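Local coordinates for protein galactonate dehydratase (Zobellia galactanivorans, PDB 5OLC) that belongs to the enolase superfamily, with a mandelate racemase-type N-terminal domain and an enolase-like C-terminal barrel domain, at residues Gly130-Thr142 against Ile354-Thr366. Numbering follows the deposited sequence.
Sequences GGVKNPIIEPYAT and IKLENGHLEVPCT
Ile137 and Leu361 form a hydrogen-bonded antiparallel pair that joins the start of strand 136-142 to strand 360-362. Ile137 N donates to Leu361 O (3.0 Å), and Leu361 N returns a bond to Ile137 O (2.8 Å) that is nearly linear at the carbonyl (174°). Val363 N extends the ladder to Pro135 O (3.0 Å). Ile137 and Leu361 pack on Val319 and Val316 of helix 309-321, and Val363 touches Ser126 of helix 125-128. The side chains of Ile137 and Val363 cross at about a right angle, with their CG2 atoms 3.9 Å apart. Leu361 CB packs on Pro139 CD, while Leu356 CD1 reaches Pro139 CG end-on (3.9 Å). On the other face, Ile136 CG2 lies anti to the backbone N, which brings it obliquely against His360 CB (3.8 Å). Glu138 and His360 run side by side, carboxylate and ring nearly coplanar (22°). Glu138 OE2 sits at the ring edge, 3.4 Å from His360 CE1. Where the pairing ends, one water bridges Pro139 O and Gly359 O. Three backbone bonds and an apolar face thus fasten the hairpin 355-362 to a barrel strand, while the Glu138 carboxylate, salt-bridged through OE1 to Arg198, meets His360 without a hydrogen bond.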
loop_
_atom_site.group_PDB
_atom_site.type_symbol
_atom_site.label_atom_id
_atom_site.label_comp_id
_atom_site.label_asym_id
_atom_site.label_seq_id
_atom_site.Cartn_x
_atom_site.Cartn_y
_atom_site.Cartn_z
ATOM N N GLY A 130 -27.375 8.921 -25.506
ATOM C CA GLY A 130 -27.746 7.540 -25.221
ATOM C C GLY A 130 -29.202 7.318 -24.869
ATOM O O GLY A 130 -29.704 6.203 -25.035
ATOM N N GLY A 131 -29.869 8.355 -24.367
ATOM C CA GLY A 131 -31.272 8.249 -23.987
ATOM C C GLY A 131 -31.672 9.052 -22.773
ATOM O O GLY A 131 -30.882 9.218 -21.847
ATOM N N VAL A 132 -32.904 9.581 -22.784
ATOM C CA VAL A 132 -33.473 10.342 -21.667
ATOM C C VAL A 132 -33.816 9.341 -20.556
ATOM O O VAL A 132 -34.720 8.498 -20.724
ATOM C CB VAL A 132 -34.699 11.205 -22.074
ATOM C CG1 VAL A 132 -35.392 11.797 -20.854
ATOM C CG2 VAL A 132 -34.295 12.308 -23.041
ATOM N N LYS A 133 -33.035 9.386 -19.469
ATOM C CA LYS A 133 -33.220 8.501 -18.327
ATOM C C LYS A 133 -34.157 9.170 -17.338
ATOM O O LYS A 133 -34.930 8.484 -16.661
ATOM C CB LYS A 133 -31.875 8.203 -17.656
ATOM C CG LYS A 133 -31.204 6.949 -18.158
ATOM C CD LYS A 133 -30.357 7.169 -19.380
ATOM C CE LYS A 133 -29.317 6.097 -19.528
ATOM N NZ LYS A 133 -28.162 6.582 -20.313
ATOM N N ASN A 134 -34.087 10.521 -17.277
ATOM C CA ASN A 134 -34.863 11.379 -16.387
ATOM C C ASN A 134 -35.511 12.518 -17.198
ATOM O O ASN A 134 -34.826 13.497 -17.538
ATOM C CB ASN A 134 -33.960 11.946 -15.284
ATOM C CG ASN A 134 -32.982 10.965 -14.679
ATOM O OD1 ASN A 134 -31.768 11.200 -14.666
ATOM N ND2 ASN A 134 -33.487 9.851 -14.153
ATOM N N PRO A 135 -36.819 12.396 -17.549
ATOM C CA PRO A 135 -37.472 13.460 -18.343
ATOM C C PRO A 135 -37.766 14.721 -17.543
ATOM O O PRO A 135 -38.010 15.780 -18.108
ATOM C CB PRO A 135 -38.744 12.786 -18.840
ATOM C CG PRO A 135 -39.062 11.773 -17.803
ATOM C CD PRO A 135 -37.755 11.290 -17.252
ATOM N N ILE A 136 -37.770 14.580 -16.219
ATOM C CA ILE A 136 -37.999 15.648 -15.252
ATOM C C ILE A 136 -36.821 15.627 -14.286
ATOM O O ILE A 136 -36.366 14.551 -13.891
ATOM C CB ILE A 136 -39.386 15.503 -14.540
ATOM C CG1 ILE A 136 -40.547 15.714 -15.543
ATOM C CG2 ILE A 136 -39.532 16.452 -13.333
ATOM C CD1 ILE A 136 -41.186 14.421 -16.027
ATOM N N ILE A 137 -36.272 16.814 -13.997
ATOM C CA ILE A 137 -35.154 17.007 -13.079
ATOM C C ILE A 137 -35.535 18.172 -12.122
ATOM O O ILE A 137 -36.245 19.078 -12.543
ATOM C CB ILE A 137 -33.745 17.111 -13.783
ATOM C CG1 ILE A 137 -33.125 18.481 -13.682
ATOM C CG2 ILE A 137 -33.712 16.640 -15.231
ATOM C CD1 ILE A 137 -32.134 18.533 -12.653
ATOM N N GLU A 138 -35.142 18.104 -10.840
ATOM C CA GLU A 138 -35.474 19.133 -9.849
ATOM C C GLU A 138 -34.210 19.924 -9.449
ATOM O O GLU A 138 -33.454 19.485 -8.579
ATOM C CB GLU A 138 -36.270 18.567 -8.643
ATOM C CG GLU A 138 -35.642 17.400 -7.896
ATOM C CD GLU A 138 -36.263 17.100 -6.545
ATOM O OE1 GLU A 138 -35.503 16.746 -5.615
ATOM O OE2 GLU A 138 -37.504 17.216 -6.414
ATOM N N PRO A 139 -33.919 21.063 -10.118
ATOM C CA PRO A 139 -32.666 21.778 -9.811
ATOM C C PRO A 139 -32.669 22.544 -8.494
ATOM O O PRO A 139 -33.731 22.741 -7.894
ATOM C CB PRO A 139 -32.479 22.696 -11.022
ATOM C CG PRO A 139 -33.849 22.958 -11.503
ATOM C CD PRO A 139 -34.674 21.734 -11.195
ATOM N N TYR A 140 -31.473 22.954 -8.038
ATOM C CA TYR A 140 -31.326 23.741 -6.820
ATOM C C TYR A 140 -31.027 25.203 -7.148
ATOM O O TYR A 140 -30.431 25.506 -8.195
ATOM C CB TYR A 140 -30.308 23.137 -5.838
ATOM C CG TYR A 140 -28.898 22.973 -6.372
ATOM C CD1 TYR A 140 -28.509 21.806 -7.024
ATOM C CD2 TYR A 140 -27.920 23.932 -6.123
ATOM C CE1 TYR A 140 -27.202 21.632 -7.485
ATOM C CE2 TYR A 140 -26.608 23.767 -6.574
ATOM C CZ TYR A 140 -26.254 22.616 -7.259
ATOM O OH TYR A 140 -24.966 22.435 -7.708
ATOM N N ALA A 141 -31.486 26.107 -6.268
ATOM C CA ALA A 141 -31.308 27.541 -6.422
ATOM C C ALA A 141 -30.027 28.001 -5.710
ATOM O O ALA A 141 -29.895 27.766 -4.509
ATOM C CB ALA A 141 -32.521 28.268 -5.861
ATOM N N THR A 142 -29.090 28.650 -6.445
ATOM C CA THR A 142 -27.844 29.175 -5.870
ATOM C C THR A 142 -28.005 30.673 -5.523
ATOM O O THR A 142 -28.419 31.458 -6.385
ATOM C CB THR A 142 -26.624 28.874 -6.762
ATOM O OG1 THR A 142 -26.772 29.520 -8.023
ATOM C CG2 THR A 142 -26.383 27.398 -6.959
ATOM N N ILE A 354 -36.810 25.447 -22.550
ATOM C CA ILE A 354 -37.056 24.649 -21.340
ATOM C C ILE A 354 -38.103 25.311 -20.392
ATOM O O ILE A 354 -38.230 26.538 -20.347
ATOM C CB ILE A 354 -35.714 24.254 -20.621
ATOM C CG1 ILE A 354 -35.198 25.334 -19.662
ATOM C CG2 ILE A 354 -34.615 23.848 -21.631
ATOM C CD1 ILE A 354 -34.206 24.830 -18.652
ATOM N N LYS A 355 -38.868 24.468 -19.678
ATOM C CA LYS A 355 -39.946 24.883 -18.783
ATOM C C LYS A 355 -39.719 24.490 -17.325
ATOM O O LYS A 355 -39.421 23.331 -17.036
ATOM C CB LYS A 355 -41.279 24.298 -19.272
ATOM N N LEU A 356 -39.911 25.451 -16.404
ATOM C CA LEU A 356 -39.768 25.227 -14.963
ATOM C C LEU A 356 -40.987 25.715 -14.191
ATOM O O LEU A 356 -41.248 26.919 -14.149
ATOM C CB LEU A 356 -38.485 25.875 -14.405
ATOM C CG LEU A 356 -38.212 25.606 -12.919
ATOM C CD1 LEU A 356 -36.810 25.122 -12.701
ATOM C CD2 LEU A 356 -38.520 26.828 -12.051
ATOM N N GLU A 357 -41.688 24.791 -13.528
ATOM C CA GLU A 357 -42.853 25.117 -12.711
ATOM C C GLU A 357 -42.915 24.245 -11.457
ATOM O O GLU A 357 -42.969 23.014 -11.541
ATOM C CB GLU A 357 -44.156 25.073 -13.533
ATOM C CG GLU A 357 -44.647 26.448 -13.963
ATOM C CD GLU A 357 -45.073 26.590 -15.413
ATOM O OE1 GLU A 357 -44.483 27.445 -16.116
ATOM O OE2 GLU A 357 -46.000 25.866 -15.843
ATOM N N ASN A 358 -42.878 24.909 -10.293
ATOM C CA ASN A 358 -42.901 24.333 -8.946
ATOM C C ASN A 358 -41.732 23.349 -8.711
ATOM O O ASN A 358 -41.929 22.144 -8.529
ATOM C CB ASN A 358 -44.268 23.731 -8.578
ATOM C CG ASN A 358 -44.508 23.730 -7.083
ATOM O OD1 ASN A 358 -44.890 24.746 -6.487
ATOM N ND2 ASN A 358 -44.243 22.602 -6.436
ATOM N N GLY A 359 -40.519 23.905 -8.744
ATOM C CA GLY A 359 -39.263 23.200 -8.509
ATOM C C GLY A 359 -38.836 22.178 -9.542
ATOM O O GLY A 359 -37.682 21.740 -9.514
ATOM N N HIS A 360 -39.748 21.773 -10.441
ATOM C CA HIS A 360 -39.452 20.768 -11.455
ATOM C C HIS A 360 -39.203 21.370 -12.820
ATOM O O HIS A 360 -39.987 22.192 -13.296
ATOM C CB HIS A 360 -40.536 19.667 -11.522
ATOM C CG HIS A 360 -40.751 18.901 -10.243
ATOM N ND1 HIS A 360 -39.699 18.594 -9.387
ATOM C CD2 HIS A 360 -41.891 18.376 -9.733
ATOM C CE1 HIS A 360 -40.238 17.922 -8.380
ATOM N NE2 HIS A 360 -41.552 17.763 -8.545
ATOM N N LEU A 361 -38.092 20.947 -13.436
ATOM C CA LEU A 361 -37.603 21.329 -14.757
ATOM C C LEU A 361 -37.911 20.173 -15.692
ATOM O O LEU A 361 -37.842 19.020 -15.273
ATOM C CB LEU A 361 -36.089 21.564 -14.688
ATOM C CG LEU A 361 -35.483 22.391 -15.797
ATOM C CD1 LEU A 361 -34.634 23.477 -15.243
ATOM C CD2 LEU A 361 -34.686 21.531 -16.722
ATOM N N GLU A 362 -38.275 20.478 -16.945
ATOM C CA GLU A 362 -38.653 19.467 -17.923
ATOM C C GLU A 362 -37.720 19.505 -19.110
ATOM O O GLU A 362 -37.608 20.534 -19.787
ATOM C CB GLU A 362 -40.104 19.692 -18.354
ATOM C CG GLU A 362 -40.755 18.562 -19.137
ATOM C CD GLU A 362 -42.196 18.886 -19.495
ATOM O OE1 GLU A 362 -43.023 19.061 -18.565
ATOM O OE2 GLU A 362 -42.480 19.044 -20.707
ATOM N N VAL A 363 -37.053 18.372 -19.358
ATOM C CA VAL A 363 -36.086 18.195 -20.440
ATOM C C VAL A 363 -36.769 18.480 -21.786
ATOM O O VAL A 363 -37.847 17.936 -22.024
ATOM C CB VAL A 363 -35.416 16.783 -20.392
ATOM C CG1 VAL A 363 -34.338 16.616 -21.469
ATOM C CG2 VAL A 363 -34.839 16.486 -19.007
ATOM N N PRO A 364 -36.195 19.356 -22.651
ATOM C CA PRO A 364 -36.827 19.615 -23.955
ATOM C C PRO A 364 -36.589 18.493 -24.986
ATOM O O PRO A 364 -35.607 17.752 -24.898
ATOM C CB PRO A 364 -36.208 20.951 -24.384
ATOM C CG PRO A 364 -34.855 20.927 -23.787
ATOM C CD PRO A 364 -34.930 20.110 -22.514
ATOM N N CYS A 365 -37.485 18.404 -25.984
ATOM C CA CYS A 365 -37.477 17.403 -27.055
ATOM C C CYS A 365 -36.993 17.985 -28.384
ATOM O O CYS A 365 -36.855 17.251 -29.364
ATOM C CB CYS A 365 -38.866 16.790 -27.192
ATOM S SG CYS A 365 -39.808 16.775 -25.646
ATOM N N THR A 366 -36.755 19.308 -28.409
ATOM C CA THR A 366 -36.284 20.105 -29.548
ATOM C C THR A 366 -34.886 19.651 -30.036
ATOM O O THR A 366 -34.066 19.257 -29.198
ATOM C CB THR A 366 -36.285 21.596 -29.147
ATOM O OG1 THR A 366 -35.442 21.790 -28.007
ATOM C CG2 THR A 366 -37.690 22.119 -28.830
HETATM O O HOH W 1 -36.093 21.790 -6.905
#